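Local coordinates for uncharacterized protein (Bacteroides uniformis, PDB 4IYK) that is of unknown function but probably binds carbohydrate, as a two-domain, all-beta member of the DUF3823 family, at residues P13-H18 / N66-A71; Y73-E78 / K88-K93; N38-R43 / Q53-T58. All coordinates share one frame; numbering follows the deposited sequence.

Contact 1: P13-H18 / N66-A71; sequences PDASIH and NMVFAA. With EDO (1,2-ethanediol), chain H.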
# COMPACT_ATOMS: atom_id res chain seq x y z
N PRO A 13 9.86 -10.52 26.61
CA PRO A 13 10.64 -10.07 25.44
C PRO A 13 11.86 -9.22 25.83
O PRO A 13 11.78 -8.37 26.73
CB PRO A 13 9.64 -9.25 24.62
CG PRO A 13 8.31 -9.54 25.21
CD PRO A 13 8.54 -9.86 26.64
N ASP A 14 12.99 -9.48 25.16
CA ASP A 14 14.28 -8.82 25.40
C ASP A 14 14.75 -8.01 24.17
O ASP A 14 15.89 -7.54 24.15
CB ASP A 14 15.34 -9.88 25.79
CG ASP A 14 15.55 -11.03 24.79
OD1 ASP A 14 14.79 -11.10 23.79
OD2 ASP A 14 16.44 -11.88 25.04
N ALA A 15 13.87 -7.83 23.17
CA ALA A 15 14.27 -7.10 21.97
C ALA A 15 13.14 -6.29 21.34
O ALA A 15 11.95 -6.46 21.65
CB ALA A 15 14.86 -8.07 20.95
N SER A 16 13.53 -5.38 20.45
CA SER A 16 12.62 -4.53 19.68
C SER A 16 13.17 -4.44 18.27
O SER A 16 14.36 -4.65 18.08
CB SER A 16 12.45 -3.15 20.31
OG SER A 16 13.71 -2.53 20.55
N ILE A 17 12.30 -4.23 17.27
CA ILE A 17 12.73 -4.14 15.88
C ILE A 17 11.84 -3.14 15.14
O ILE A 17 10.64 -3.04 15.39
CB ILE A 17 12.78 -5.54 15.18
CG1 ILE A 17 13.46 -5.44 13.79
CG2 ILE A 17 11.38 -6.24 15.11
CD1 ILE A 17 14.23 -6.74 13.36
N HIS A 18 12.44 -2.37 14.26
CA HIS A 18 11.73 -1.39 13.44
C HIS A 18 12.47 -1.31 12.11
O HIS A 18 13.60 -1.79 12.00
CB HIS A 18 11.62 -0.02 14.14
CG HIS A 18 12.97 0.56 14.47
ND1 HIS A 18 13.61 1.43 13.61
CD2 HIS A 18 13.80 0.27 15.50
CE1 HIS A 18 14.79 1.67 14.16
NE2 HIS A 18 14.95 0.99 15.30
N ASN A 66 7.94 -3.69 19.65
CA ASN A 66 8.71 -3.62 20.91
C ASN A 66 8.55 -4.87 21.76
O ASN A 66 8.96 -4.87 22.92
CB ASN A 66 8.33 -2.37 21.71
CG ASN A 66 9.07 -1.16 21.21
OD1 ASN A 66 8.65 -0.53 20.25
ND2 ASN A 66 10.25 -0.88 21.76
N MSE A 67 7.99 -5.95 21.19
CA MSE A 67 7.79 -7.20 21.91
C MSE A 67 8.33 -8.40 21.12
O MSE A 67 7.58 -9.33 20.81
CB MSE A 67 6.30 -7.36 22.19
CG MSE A 67 5.93 -7.30 23.66
SE MSE A 67 4.10 -6.68 23.96
CE MSE A 67 3.11 -7.69 22.58
N VAL A 68 9.63 -8.41 20.80
CA VAL A 68 10.20 -9.55 20.07
C VAL A 68 11.30 -10.23 20.91
O VAL A 68 11.92 -9.61 21.78
CB VAL A 68 10.69 -9.23 18.63
CG1 VAL A 68 9.53 -8.82 17.74
CG2 VAL A 68 11.78 -8.16 18.61
N PHE A 69 11.51 -11.53 20.66
CA PHE A 69 12.51 -12.32 21.37
C PHE A 69 13.79 -12.39 20.57
O PHE A 69 13.76 -12.60 19.36
CB PHE A 69 11.98 -13.74 21.66
CG PHE A 69 11.00 -13.79 22.81
CD1 PHE A 69 9.66 -13.45 22.62
CD2 PHE A 69 11.42 -14.14 24.09
CE1 PHE A 69 8.76 -13.47 23.69
CE2 PHE A 69 10.51 -14.17 25.16
CZ PHE A 69 9.19 -13.83 24.95
N ALA A 70 14.93 -12.15 21.27
CA ALA A 70 16.26 -12.25 20.68
C ALA A 70 16.45 -13.70 20.29
O ALA A 70 16.40 -14.58 21.16
CB ALA A 70 17.32 -11.80 21.67
N ALA A 71 16.51 -13.96 18.96
CA ALA A 71 16.62 -15.29 18.35
C ALA A 71 16.98 -15.17 16.87
O ALA A 71 17.14 -14.05 16.36
CB ALA A 71 15.29 -16.03 18.50
C1 EDO H . 12.37 0.76 18.94
O1 EDO H . 11.06 0.73 18.40
C2 EDO H . 12.53 1.93 19.93
O2 EDO H . 11.72 1.70 21.08
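CA of Pro13 sits over one face of the Phe69 ring, 4.1 Å from its centroid and close to the ring normal, a CH-pi contact that suits the rigid, exposed proline. At its CG corner the pyrrolidine lies side by side with the selenomethionine Met67, pointing the same way, CG of Pro13 meeting CG of Met67 at 3.6 Å. Next along, the carboxylate of Asp14 reaches the opposite backbone: with CG set between the backbone N and the carbonyl carbon (chi1 56°), OD1 accepts the N-H of Ala70 at 2.7 Å on its syn side, in a nearly straight bond of 168°. An aspartate fits here because its short arm can take up a main-chain N-H just where the strand pairing gives out. That pairing is a single antiparallel bridge, in which Val68 N bonds Ala15 O at 3.1 Å while the return bond from Ala15 N to Val68 O is weak. On the inner face CG2 of Val68 packs against CB of Ala15 at 3.9 Å and against CG2 of Ile17, whose side chain crosses it at about a right angle. At the far end the Asn66 amide lies beside CB of Ser16 and its ND2 donates to O2 of an ethanediol, probably from the crystallisation liquor, at 3.0 Å; Ser16 OG is held by Asp96. The contact joins the two sheets of the N-terminal domain at a corner: strand 15-23 lies between strands 62-65 and 95-103, while strand 67-77 leaves for the other sheet, and Trp55 and Val92 pack on Val68.

Contact 2: Y73-E78 / K88-K93; sequences YDVRFE and KDFVVK
Strands 73-77 and 90-92 meet as an antiparallel pair whose short axes are strongly splayed, at 118°, and they are joined by one hydrogen-bonded pair, Tyr73 with Phe90, at a G1 beta bulge where Asp89 and Phe90 both face Tyr73. Tyr73 N bonds Phe90 O and Phe90 N bonds Tyr73 O, each at 2.7 Å. Asp89 has the left-handed backbone (phi 58°) of the first bulge position, usually a glycine but tolerated by an aspartate. On the buried face, CG2 of Val75 sits over one face of the Phe90 ring, offset toward its rim and 3.9 Å from the centroid, a CH-pi contact. Phe90 presents that face with its CG opposite the backbone N (chi1 -173°). The Tyr73 ring slants across Val92, Tyr73 CE1 lying 3.7 Å from Val92 CG2; a tyrosine suits the place, its ring packing on Val92 and its hydroxyl bonded to the Phe69 carbonyl. On the outer face Lys88 passes its bent chain slantwise across the Asp74 carboxylate: Lys88 CD comes within 3.4 Å of Asp74 OD1, and Lys88 NZ makes a long salt bridge of 3.9 Å to Asp74 OD2. OD1 is also bonded to His45. With Asp74 replaced by an alanine, His45 would probably lose this acceptor and Lys88 the carboxylate its amine approaches here, though only by a long bridge. The hairpin lies at one edge of the four-stranded sheet: strand 67-77 pairs on its inner side with strand 40-44, where Val75 touches Ile40 and Val42, while Phe90 reaches Ile17 and meets Tyr99 edge-to-face in the opposing sheet.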
# COMPACT_ATOMS: atom_id res chain seq x y z
N TYR A 73 15.63 -16.17 12.98
CA TYR A 73 14.36 -16.44 12.30
C TYR A 73 14.48 -16.67 10.80
O TYR A 73 15.46 -16.29 10.17
CB TYR A 73 13.43 -15.21 12.48
CG TYR A 73 13.03 -14.88 13.90
CD1 TYR A 73 13.85 -14.10 14.72
CD2 TYR A 73 11.81 -15.29 14.42
CE1 TYR A 73 13.49 -13.78 16.02
CE2 TYR A 73 11.43 -14.98 15.73
CZ TYR A 73 12.27 -14.22 16.53
OH TYR A 73 11.91 -13.92 17.82
N ASP A 74 13.41 -17.21 10.23
CA ASP A 74 13.17 -17.29 8.80
C ASP A 74 12.05 -16.31 8.53
O ASP A 74 11.00 -16.41 9.17
CB ASP A 74 12.79 -18.70 8.36
CG ASP A 74 13.92 -19.70 8.50
OD1 ASP A 74 15.08 -19.34 8.18
OD2 ASP A 74 13.65 -20.83 8.96
N VAL A 75 12.27 -15.32 7.65
CA VAL A 75 11.26 -14.30 7.33
C VAL A 75 10.64 -14.65 5.98
O VAL A 75 11.35 -15.08 5.07
CB VAL A 75 11.83 -12.85 7.36
CG1 VAL A 75 10.78 -11.81 6.96
CG2 VAL A 75 12.41 -12.50 8.72
N ARG A 76 9.33 -14.46 5.85
CA ARG A 76 8.60 -14.78 4.63
C ARG A 76 7.62 -13.67 4.25
O ARG A 76 6.83 -13.22 5.09
CB ARG A 76 7.85 -16.10 4.85
CG ARG A 76 7.20 -16.69 3.62
CD ARG A 76 6.55 -18.02 3.97
NE ARG A 76 7.53 -19.09 4.15
CZ ARG A 76 7.96 -19.88 3.18
NH1 ARG A 76 7.51 -19.73 1.94
NH2 ARG A 76 8.85 -20.84 3.43
N PHE A 77 7.62 -13.27 2.97
CA PHE A 77 6.67 -12.32 2.41
C PHE A 77 5.83 -13.02 1.37
O PHE A 77 6.38 -13.65 0.46
CB PHE A 77 7.36 -11.12 1.78
CG PHE A 77 8.06 -10.24 2.77
CD1 PHE A 77 7.35 -9.31 3.53
CD2 PHE A 77 9.43 -10.36 2.98
CE1 PHE A 77 8.00 -8.50 4.46
CE2 PHE A 77 10.08 -9.55 3.91
CZ PHE A 77 9.36 -8.63 4.65
N GLU A 78 4.50 -12.96 1.53
CA GLU A 78 3.54 -13.56 0.61
C GLU A 78 2.22 -12.79 0.63
O GLU A 78 1.92 -12.12 1.61
CB GLU A 78 3.29 -15.04 0.94
CG GLU A 78 2.88 -15.34 2.38
CD GLU A 78 2.66 -16.81 2.71
OE1 GLU A 78 3.25 -17.69 2.03
OE2 GLU A 78 1.93 -17.08 3.68
N LYS A 88 16.19 -15.92 4.86
CA LYS A 88 16.59 -16.99 5.78
C LYS A 88 17.71 -16.49 6.72
O LYS A 88 18.50 -15.64 6.33
CB LYS A 88 17.06 -18.24 4.99
CG LYS A 88 16.02 -18.87 4.05
CD LYS A 88 14.94 -19.71 4.76
CE LYS A 88 15.30 -21.17 4.87
NZ LYS A 88 14.13 -22.01 5.27
N ASP A 89 17.76 -17.04 7.96
CA ASP A 89 18.75 -16.77 9.02
C ASP A 89 18.80 -15.28 9.40
O ASP A 89 19.85 -14.64 9.44
CB ASP A 89 20.15 -17.29 8.63
CG ASP A 89 20.19 -18.74 8.16
OD1 ASP A 89 19.35 -19.54 8.64
OD2 ASP A 89 21.03 -19.06 7.30
N PHE A 90 17.63 -14.75 9.73
CA PHE A 90 17.41 -13.38 10.16
C PHE A 90 17.66 -13.31 11.67
O PHE A 90 16.86 -13.84 12.44
CB PHE A 90 15.98 -12.97 9.78
CG PHE A 90 15.61 -11.53 9.99
CD1 PHE A 90 15.78 -10.59 8.97
CD2 PHE A 90 15.00 -11.11 11.17
CE1 PHE A 90 15.39 -9.25 9.15
CE2 PHE A 90 14.63 -9.77 11.36
CZ PHE A 90 14.83 -8.85 10.35
N VAL A 91 18.77 -12.68 12.09
CA VAL A 91 19.13 -12.61 13.51
C VAL A 91 18.53 -11.36 14.17
O VAL A 91 18.75 -10.22 13.73
CB VAL A 91 20.68 -12.70 13.74
CG1 VAL A 91 21.06 -12.50 15.20
CG2 VAL A 91 21.23 -14.02 13.23
N VAL A 92 17.77 -11.59 15.25
CA VAL A 92 17.23 -10.52 16.08
C VAL A 92 18.13 -10.49 17.32
O VAL A 92 18.11 -11.44 18.11
CB VAL A 92 15.72 -10.68 16.41
CG1 VAL A 92 15.28 -9.72 17.52
CG2 VAL A 92 14.86 -10.47 15.15
N LYS A 93 18.95 -9.45 17.45
CA LYS A 93 19.85 -9.29 18.59
C LYS A 93 19.09 -8.75 19.82
O LYS A 93 18.04 -8.12 19.67
CB LYS A 93 21.02 -8.34 18.24
CG LYS A 93 22.05 -8.97 17.32
CD LYS A 93 23.43 -8.35 17.50
CE LYS A 93 24.52 -9.14 16.80
NZ LYS A 93 25.87 -8.59 17.07

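Contact 3: N38-R43 / Q53-T58; sequences NAIKVR and QTWYIT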
# COMPACT_ATOMS: atom_id res chain seq x y z
N ASN A 38 0.18 -5.93 3.28
CA ASN A 38 1.49 -6.53 3.48
C ASN A 38 1.67 -6.97 4.92
O ASN A 38 1.07 -6.41 5.83
CB ASN A 38 2.61 -5.53 3.11
CG ASN A 38 2.73 -5.23 1.63
OD1 ASN A 38 2.30 -6.03 0.78
ND2 ASN A 38 3.36 -4.09 1.29
N ALA A 39 2.54 -7.94 5.13
CA ALA A 39 2.84 -8.45 6.46
C ALA A 39 4.18 -9.16 6.47
O ALA A 39 4.60 -9.70 5.45
CB ALA A 39 1.73 -9.41 6.92
N ILE A 40 4.85 -9.15 7.62
CA ILE A 40 6.10 -9.85 7.85
C ILE A 40 5.77 -11.16 8.56
O ILE A 40 5.35 -11.12 9.72
CB ILE A 40 7.11 -8.98 8.67
CG1 ILE A 40 7.35 -7.59 8.03
CG2 ILE A 40 8.42 -9.76 8.90
CD1 ILE A 40 8.10 -6.65 8.92
N LYS A 41 5.93 -12.32 7.88
CA LYS A 41 5.70 -13.62 8.52
C LYS A 41 7.05 -14.16 8.98
O LYS A 41 7.99 -14.21 8.19
CB LYS A 41 4.97 -14.62 7.59
CG LYS A 41 3.52 -14.24 7.32
CD LYS A 41 2.79 -15.26 6.45
CE LYS A 41 1.38 -14.79 6.17
NZ LYS A 41 0.48 -15.91 5.78
N VAL A 42 7.16 -14.48 10.26
CA VAL A 42 8.43 -14.97 10.80
C VAL A 42 8.25 -16.35 11.44
O VAL A 42 7.15 -16.69 11.90
CB VAL A 42 9.13 -13.98 11.79
CG1 VAL A 42 9.42 -12.63 11.12
CG2 VAL A 42 8.31 -13.77 13.05
N ARG A 43 9.33 -17.11 11.46
CA ARG A 43 9.41 -18.42 12.08
C ARG A 43 10.72 -18.52 12.84
O ARG A 43 11.79 -18.44 12.22
CB ARG A 43 9.27 -19.54 11.02
CG ARG A 43 9.25 -20.96 11.61
CD ARG A 43 9.05 -22.02 10.54
NE ARG A 43 7.70 -21.98 9.96
CZ ARG A 43 7.31 -22.71 8.92
NH1 ARG A 43 8.15 -23.56 8.34
NH2 ARG A 43 6.07 -22.60 8.46
N GLN A 53 4.46 -16.47 13.89
CA GLN A 53 3.91 -15.17 14.26
C GLN A 53 4.01 -14.17 13.09
O GLN A 53 4.63 -14.47 12.07
CB GLN A 53 4.52 -14.62 15.58
CG GLN A 53 6.05 -14.53 15.66
CD GLN A 53 6.53 -13.74 16.86
OE1 GLN A 53 7.14 -12.65 16.74
NE2 GLN A 53 6.29 -14.26 18.06
N THR A 54 3.31 -13.03 13.20
CA THR A 54 3.29 -12.01 12.16
C THR A 54 3.65 -10.67 12.76
O THR A 54 3.18 -10.34 13.86
CB THR A 54 1.90 -11.94 11.45
OG1 THR A 54 1.56 -13.22 10.93
CG2 THR A 54 1.86 -10.93 10.31
N TRP A 55 4.47 -9.89 12.03
CA TRP A 55 4.80 -8.52 12.38
C TRP A 55 4.08 -7.63 11.38
O TRP A 55 4.32 -7.75 10.17
CB TRP A 55 6.32 -8.24 12.40
CG TRP A 55 7.12 -9.10 13.32
CD1 TRP A 55 6.67 -9.86 14.36
CD2 TRP A 55 8.54 -9.30 13.27
NE1 TRP A 55 7.71 -10.53 14.96
CE2 TRP A 55 8.88 -10.19 14.31
CE3 TRP A 55 9.57 -8.82 12.43
CZ2 TRP A 55 10.20 -10.60 14.56
CZ3 TRP A 55 10.87 -9.24 12.66
CH2 TRP A 55 11.18 -10.10 13.73
N TYR A 56 3.20 -6.76 11.89
CA TYR A 56 2.36 -5.86 11.11
C TYR A 56 3.08 -4.52 10.80
O TYR A 56 4.02 -4.11 11.48
CB TYR A 56 1.00 -5.68 11.79
CG TYR A 56 0.26 -7.00 11.84
CD1 TYR A 56 0.44 -7.89 12.90
CD2 TYR A 56 -0.58 -7.40 10.80
CE1 TYR A 56 -0.18 -9.14 12.92
CE2 TYR A 56 -1.22 -8.65 10.82
CZ TYR A 56 -1.01 -9.51 11.88
OH TYR A 56 -1.63 -10.74 11.92
N ILE A 57 2.70 -3.94 9.67
CA ILE A 57 3.40 -2.78 9.08
C ILE A 57 2.41 -1.63 8.96
O ILE A 57 1.34 -1.82 8.41
CB ILE A 57 4.01 -3.17 7.68
CG1 ILE A 57 4.76 -4.53 7.70
CG2 ILE A 57 4.89 -2.06 7.09
CD1 ILE A 57 4.91 -5.25 6.25
N THR A 58 2.77 -0.44 9.46
CA THR A 58 1.88 0.72 9.30
C THR A 58 1.72 1.01 7.80
O THR A 58 2.56 0.60 7.00
CB THR A 58 2.38 1.95 10.08
OG1 THR A 58 3.57 2.48 9.44
CG2 THR A 58 2.59 1.66 11.57
O HOH W 1 0.74 -5.29 8.18
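This is a beta hairpin at the edge of the four-stranded antiparallel sheet in the N-terminal domain, whose sequence belongs to the transthyretin clan; strand 53-55 is outermost and strand 40-44 links it to strand 67-77. Ile40 and Trp55 form a hydrogen-bonded pair, with Trp55 N donating to Ile40 O at 2.8 Å and Ile40 N to Trp55 O at 3.0 Å. Lys41 and Thr54 follow as a non-hydrogen-bonded pair on the other face, where Lys41 sends its amine away to Glu78. The buried face carries branched aliphatics that fit against a broad ring: CG1 of Val42 stands 3.8 Å from the centroid of the Trp55 six-membered ring, virtually on its normal, and CG2 of Ile40 touches CE3. CD1 of Ile57 reaches CG1 of Ile40, the two side chains crossing at about a right angle, and where direct pairing has ended a water bridges Asn38 O and Ile57 N. A bond within its own strand helps fix the indole's rotation: Trp55 NE1 donates in the ring plane to a lone pair of Gln53 OE1, at 2.8 Å.

How the contacts relate
From the N terminus, residues 13-18 begin a strand whose partner in contact 1, residues 66-71, comes 48 residues later, and the hairpin of contact 3 forms wholly within that long loop. Contact 2 follows in series, a hairpin opening where strand 67-77 runs on from contact 1; none of the three cross. Strand 67-77 is the common thread: it meets strand 15-23 of the three-stranded sheet, then lies between the outer strand of contact 2 and strand 40-44 of contact 3, Arg76 N probably bonding Lys41 O. Between the sheets, Ile17 of contact 1 touches both Phe90 of contact 2 and Trp55 of contact 3, which unites their apolar faces in one core.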